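Beta-ketoacyl-[acyl-carrier-protein] synthase FabY (Pseudomonas aeruginosa, PDB 4CW4) catalyses the condensation of acetyl-CoA with malonyl-ACP to acetoacetyl-ACP, the primer for fatty acid synthesis. Local coordinates at residues V217-S231 and G303-A315. Numbering follows the deposited sequence. Where two conformers were deposited one is given.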
loop_
_atom_site.group_PDB
_atom_site.type_symbol
_atom_site.label_atom_id
_atom_site.label_comp_id
_atom_site.label_asym_id
_atom_site.label_seq_id
_atom_site.Cartn_x
_atom_site.Cartn_y
_atom_site.Cartn_z
ATOM N N VAL A 217 2.831 27.830 7.160
ATOM C CA VAL A 217 3.007 27.229 5.833
ATOM C C VAL A 217 1.705 27.341 5.037
ATOM O O VAL A 217 0.664 27.683 5.598
ATOM C CB VAL A 217 3.469 25.747 5.936
ATOM C CG1 VAL A 217 4.803 25.659 6.679
ATOM C CG2 VAL A 217 2.430 24.874 6.612
ATOM N N GLN A 218 1.761 27.090 3.732
ATOM C CA GLN A 218 0.544 27.013 2.927
ATOM C C GLN A 218 -0.193 25.696 3.205
ATOM O O GLN A 218 0.404 24.720 3.666
ATOM C CB GLN A 218 0.845 27.178 1.433
ATOM C CG GLN A 218 1.481 28.538 1.141
ATOM C CD GLN A 218 1.593 28.865 -0.328
ATOM O OE1 GLN A 218 0.904 28.302 -1.147
ATOM N NE2 GLN A 218 2.495 29.774 -0.661
ATOM N N PRO A 219 -1.510 25.675 2.964
ATOM C CA PRO A 219 -2.271 24.473 3.342
ATOM C C PRO A 219 -1.822 23.175 2.652
ATOM O O PRO A 219 -1.971 22.095 3.225
ATOM C CB PRO A 219 -3.711 24.819 2.918
ATOM C CG PRO A 219 -3.755 26.310 2.972
ATOM C CD PRO A 219 -2.384 26.771 2.509
ATOM N N ASP A 220 -1.284 23.289 1.445
ATOM C CA ASP A 220 -0.812 22.132 0.701
ATOM C C ASP A 220 0.609 21.722 1.057
ATOM O O ASP A 220 1.114 20.758 0.496
ATOM C CB ASP A 220 -0.933 22.368 -0.810
ATOM C CG ASP A 220 -0.111 23.552 -1.301
ATOM O OD1 ASP A 220 0.204 24.445 -0.487
ATOM O OD2 ASP A 220 0.172 23.605 -2.528
ATOM N N GLU A 221 1.239 22.433 1.993
ATOM C CA GLU A 221 2.649 22.186 2.332
ATOM C C GLU A 221 2.889 21.271 3.547
ATOM O O GLU A 221 4.011 21.154 4.064
ATOM C CB GLU A 221 3.384 23.534 2.491
ATOM C CG GLU A 221 3.581 24.238 1.146
ATOM C CD GLU A 221 4.269 25.581 1.255
ATOM O OE1 GLU A 221 4.187 26.200 2.345
ATOM O OE2 GLU A 221 4.890 26.000 0.251
ATOM N N ILE A 222 1.816 20.635 3.993
ATOM C CA ILE A 222 1.869 19.598 5.012
ATOM C C ILE A 222 1.690 18.266 4.301
ATOM O O ILE A 222 0.874 18.161 3.406
ATOM C CB ILE A 222 0.696 19.738 6.003
ATOM C CG1 ILE A 222 0.660 21.127 6.627
ATOM C CG2 ILE A 222 0.745 18.648 7.071
ATOM C CD1 ILE A 222 1.795 21.419 7.493
ATOM N N ALA A 223 2.452 17.255 4.679
ATOM C CA ALA A 223 2.345 15.940 4.064
ATOM C C ALA A 223 2.377 14.872 5.133
ATOM O O ALA A 223 3.056 15.033 6.125
ATOM C CB ALA A 223 3.493 15.722 3.134
ATOM N N VAL A 224 1.655 13.785 4.890
ATOM C CA VAL A 224 1.644 12.627 5.772
ATOM C C VAL A 224 1.800 11.368 4.937
ATOM O O VAL A 224 1.049 11.165 3.981
ATOM C CB VAL A 224 0.339 12.526 6.591
ATOM C CG1 VAL A 224 0.366 11.299 7.490
ATOM C CG2 VAL A 224 0.121 13.795 7.414
ATOM N N PHE A 225 2.775 10.538 5.306
ATOM C CA PHE A 225 3.001 9.234 4.688
ATOM C C PHE A 225 3.103 8.145 5.746
ATOM O O PHE A 225 3.999 8.201 6.587
ATOM C CB PHE A 225 4.254 9.264 3.834
ATOM C CG PHE A 225 4.247 10.383 2.827
ATOM C CD1 PHE A 225 3.328 10.398 1.787
ATOM C CD2 PHE A 225 5.128 11.443 2.943
ATOM C CE1 PHE A 225 3.322 11.445 0.874
ATOM C CE2 PHE A 225 5.109 12.488 2.034
ATOM C CZ PHE A 225 4.212 12.494 1.009
ATOM N N SER A 226 2.189 7.169 5.688
ATOM C CA SER A 226 2.157 6.081 6.671
ATOM C C SER A 226 1.574 4.817 6.031
ATOM O O SER A 226 1.664 4.669 4.824
ATOM C CB SER A 226 1.390 6.486 7.927
ATOM O OG SER A 226 1.555 5.495 8.920
ATOM N N GLY A 227 1.021 3.914 6.836
ATOM C CA GLY A 227 0.361 2.715 6.338
ATOM C C GLY A 227 0.819 1.453 7.045
ATOM O O GLY A 227 1.546 1.507 8.039
ATOM N N SER A 228 0.345 0.317 6.543
ATOM C CA SER A 228 0.744 -1.016 7.022
ATOM C C SER A 228 1.006 -1.877 5.793
ATOM O O SER A 228 0.528 -1.549 4.698
ATOM C CB SER A 228 -0.375 -1.654 7.850
ATOM O OG SER A 228 -1.555 -1.828 7.062
ATOM N N ILE A 229 1.766 -2.960 5.936
ATOM C CA ILE A 229 1.882 -3.899 4.821
ATOM C C ILE A 229 0.823 -4.987 4.795
ATOM O O ILE A 229 0.539 -5.515 3.730
ATOM C CB ILE A 229 3.277 -4.562 4.653
ATOM C CG1 ILE A 229 3.624 -5.529 5.794
ATOM C CG2 ILE A 229 4.343 -3.492 4.462
ATOM C CD1 ILE A 229 4.946 -6.293 5.524
ATOM N N MET A 230 0.251 -5.346 5.946
ATOM C CA MET A 230 -0.733 -6.440 5.971
ATOM C C MET A 230 -2.161 -6.026 5.632
ATOM O O MET A 230 -2.975 -6.890 5.308
ATOM C CB MET A 230 -0.769 -7.132 7.337
ATOM C CG MET A 230 0.556 -7.689 7.841
ATOM S SD MET A 230 1.314 -8.926 6.770
ATOM C CE MET A 230 0.006 -10.114 6.720
ATOM N N SER A 231 -2.437 -4.718 5.673
ATOM C CA SER A 231 -3.779 -4.166 5.925
ATOM C C SER A 231 -4.089 -4.444 7.400
ATOM O O SER A 231 -3.344 -5.168 8.068
ATOM C CB SER A 231 -4.864 -4.770 5.016
ATOM O OG SER A 231 -4.502 -4.684 3.641
ATOM N N GLY A 303 10.500 21.030 -2.721
ATOM C CA GLY A 303 9.724 22.202 -2.363
ATOM C C GLY A 303 8.236 22.049 -2.319
ATOM O O GLY A 303 7.510 23.040 -2.169
ATOM N N GLN A 304 7.780 20.815 -2.442
ATOM C CA GLN A 304 6.365 20.540 -2.479
ATOM C C GLN A 304 5.762 20.626 -1.089
ATOM O O GLN A 304 4.623 21.058 -0.935
ATOM C CB GLN A 304 6.108 19.164 -3.089
ATOM C CG GLN A 304 6.438 19.066 -4.557
ATOM C CD GLN A 304 6.190 17.681 -5.083
ATOM O OE1 GLN A 304 5.063 17.326 -5.462
ATOM N NE2 GLN A 304 7.226 16.874 -5.087
ATOM N N ALA A 305 6.513 20.199 -0.076
ATOM C CA ALA A 305 6.019 20.224 1.303
ATOM C C ALA A 305 7.109 20.683 2.248
ATOM O O ALA A 305 8.295 20.472 1.998
ATOM C CB ALA A 305 5.487 18.851 1.736
ATOM N N ARG A 306 6.694 21.299 3.341
ATOM C CA ARG A 306 7.617 21.857 4.311
ATOM C C ARG A 306 7.561 21.151 5.655
ATOM O O ARG A 306 8.520 21.263 6.440
ATOM C CB ARG A 306 7.322 23.332 4.492
ATOM C CG ARG A 306 7.482 24.118 3.187
ATOM C CD ARG A 306 7.567 25.609 3.387
ATOM N NE ARG A 306 8.860 25.956 3.975
ATOM C CZ ARG A 306 9.362 27.185 4.064
ATOM N NH1 ARG A 306 8.682 28.234 3.619
ATOM N NH2 ARG A 306 10.563 27.363 4.594
ATOM N N VAL A 307 6.446 20.472 5.937
ATOM C CA VAL A 307 6.270 19.716 7.173
ATOM C C VAL A 307 5.769 18.356 6.775
ATOM O O VAL A 307 4.758 18.260 6.076
ATOM C CB VAL A 307 5.242 20.364 8.124
ATOM C CG1 VAL A 307 5.126 19.571 9.428
ATOM C CG2 VAL A 307 5.635 21.805 8.397
ATOM N N VAL A 308 6.477 17.312 7.191
ATOM C CA VAL A 308 6.125 15.966 6.784
ATOM C C VAL A 308 6.095 15.034 7.988
ATOM O O VAL A 308 7.063 14.937 8.741
ATOM C CB VAL A 308 7.120 15.377 5.750
ATOM C CG1 VAL A 308 6.634 13.994 5.299
ATOM C CG2 VAL A 308 7.303 16.299 4.562
ATOM N N ILE A 309 4.975 14.341 8.158
ATOM C CA ILE A 309 4.869 13.307 9.185
ATOM C C ILE A 309 5.051 11.995 8.446
ATOM O O ILE A 309 4.281 11.684 7.534
ATOM C CB ILE A 309 3.519 13.341 9.909
ATOM C CG1 ILE A 309 3.424 14.557 10.867
ATOM C CG2 ILE A 309 3.331 12.073 10.749
ATOM C CD1 ILE A 309 3.447 15.933 10.206
ATOM N N VAL A 310 6.097 11.256 8.801
ATOM C CA VAL A 310 6.414 9.994 8.138
ATOM C C VAL A 310 6.464 8.881 9.167
ATOM O O VAL A 310 7.119 9.015 10.193
ATOM C CB VAL A 310 7.808 10.029 7.470
ATOM C CG1 VAL A 310 8.026 8.778 6.628
ATOM C CG2 VAL A 310 8.012 11.282 6.618
ATOM N N GLY A 311 5.790 7.778 8.903
ATOM C CA GLY A 311 5.842 6.674 9.841
ATOM C C GLY A 311 5.065 5.478 9.334
ATOM O O GLY A 311 4.823 5.345 8.127
ATOM N N ASN A 312 4.660 4.614 10.255
ATOM C CA ASN A 312 3.905 3.412 9.922
ATOM C C ASN A 312 3.241 2.890 11.187
ATOM O O ASN A 312 3.604 3.268 12.310
ATOM C CB ASN A 312 4.831 2.332 9.348
ATOM C CG ASN A 312 5.143 2.525 7.879
ATOM O OD1 ASN A 312 6.272 2.851 7.504
ATOM N ND2 ASN A 312 4.150 2.318 7.037
ATOM N N SER A 313 2.273 1.997 11.001
ATOM C CA SER A 313 1.626 1.330 12.100
ATOM C C SER A 313 1.272 -0.084 11.678
ATOM O O SER A 313 0.584 -0.272 10.677
ATOM C CB SER A 313 0.350 2.041 12.497
ATOM O OG SER A 313 -0.171 1.397 13.650
ATOM N N GLU A 314 1.761 -1.056 12.421
ATOM C CA GLU A 314 1.496 -2.457 12.142
ATOM C C GLU A 314 1.184 -3.180 13.447
ATOM O O GLU A 314 1.931 -3.087 14.417
ATOM C CB GLU A 314 2.685 -3.125 11.444
ATOM C CG GLU A 314 2.318 -4.417 10.731
ATOM C CD GLU A 314 2.051 -4.231 9.257
ATOM O OE1 GLU A 314 2.887 -3.641 8.546
ATOM O OE2 GLU A 314 1.017 -4.729 8.781
ATOM N N ALA A 315 0.073 -3.913 13.445
ATOM C CA ALA A 315 -0.366 -4.700 14.581
ATOM C C ALA A 315 -0.726 -6.095 14.059
ATOM O O ALA A 315 -1.889 -6.425 13.855
ATOM C CB ALA A 315 -1.577 -4.037 15.268
HETATM O O HOH W 1 3.351 23.006 -2.838
HETATM O O HOH W 2 5.779 28.389 2.714
HETATM O O HOH W 3 7.425 25.093 -0.432
HETATM O O HOH W 4 3.079 2.316 4.232
HETATM O O HOH W 5 -3.336 -6.323 11.334
HETATM O O HOH W 6 -1.299 -5.098 9.846
#
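Ile-222 to Phe-225 pair with Val-307 to Val-310 in parallel, the axes of strands 222-225 and 307-314 lying 4.7 Å apart, through a ladder of backbone bonds running from Val-307 N to Gly-311 N. On one face Ile-222 lies alongside Val-307, its CD1 3.7 Å from Val-307 CB; on the other, Val-308 CG1 sits 3.8 Å from Phe-225 CD2, and Ala-223 CB touches both Ala-305 CB and Val-308 CG2. Beyond Gly-311 side chains join the backbone. The Asn-312 amide donates straight (179°) from ND2 to Gly-227 O at 2.9 Å, approaching from above the carbonyl plane, while Ser-313 N reaches the same oxygen from the opposite face. Bent at chi2 (97°), Glu-314 turns its carboxylate across the next turn: OE1 receives Ile-229 N at 2.9 Å and OE2 Met-230 N at 3.0 Å, both on syn lone pairs, which fixes the carboxylate's rotation; OE1 also accepts from Ala-480 N. At the other end Glu-221 O still takes Arg-306 N and Val-307 N, but the two side chains meet more loosely: Glu-221 OE1 lies 5.0 Å from Arg-306 NE, a water bridges OE1 to NH1, and their salt bridges go to Lys-629 and Asp-374 respectively. Held by Glu-314, the loop after strand 222-225 brings the Ile-229 side chain within about 4 Å of that of Cys-286, the inferred active-site cysteine, in the N-terminal half of a thiolase-fold ketosynthase.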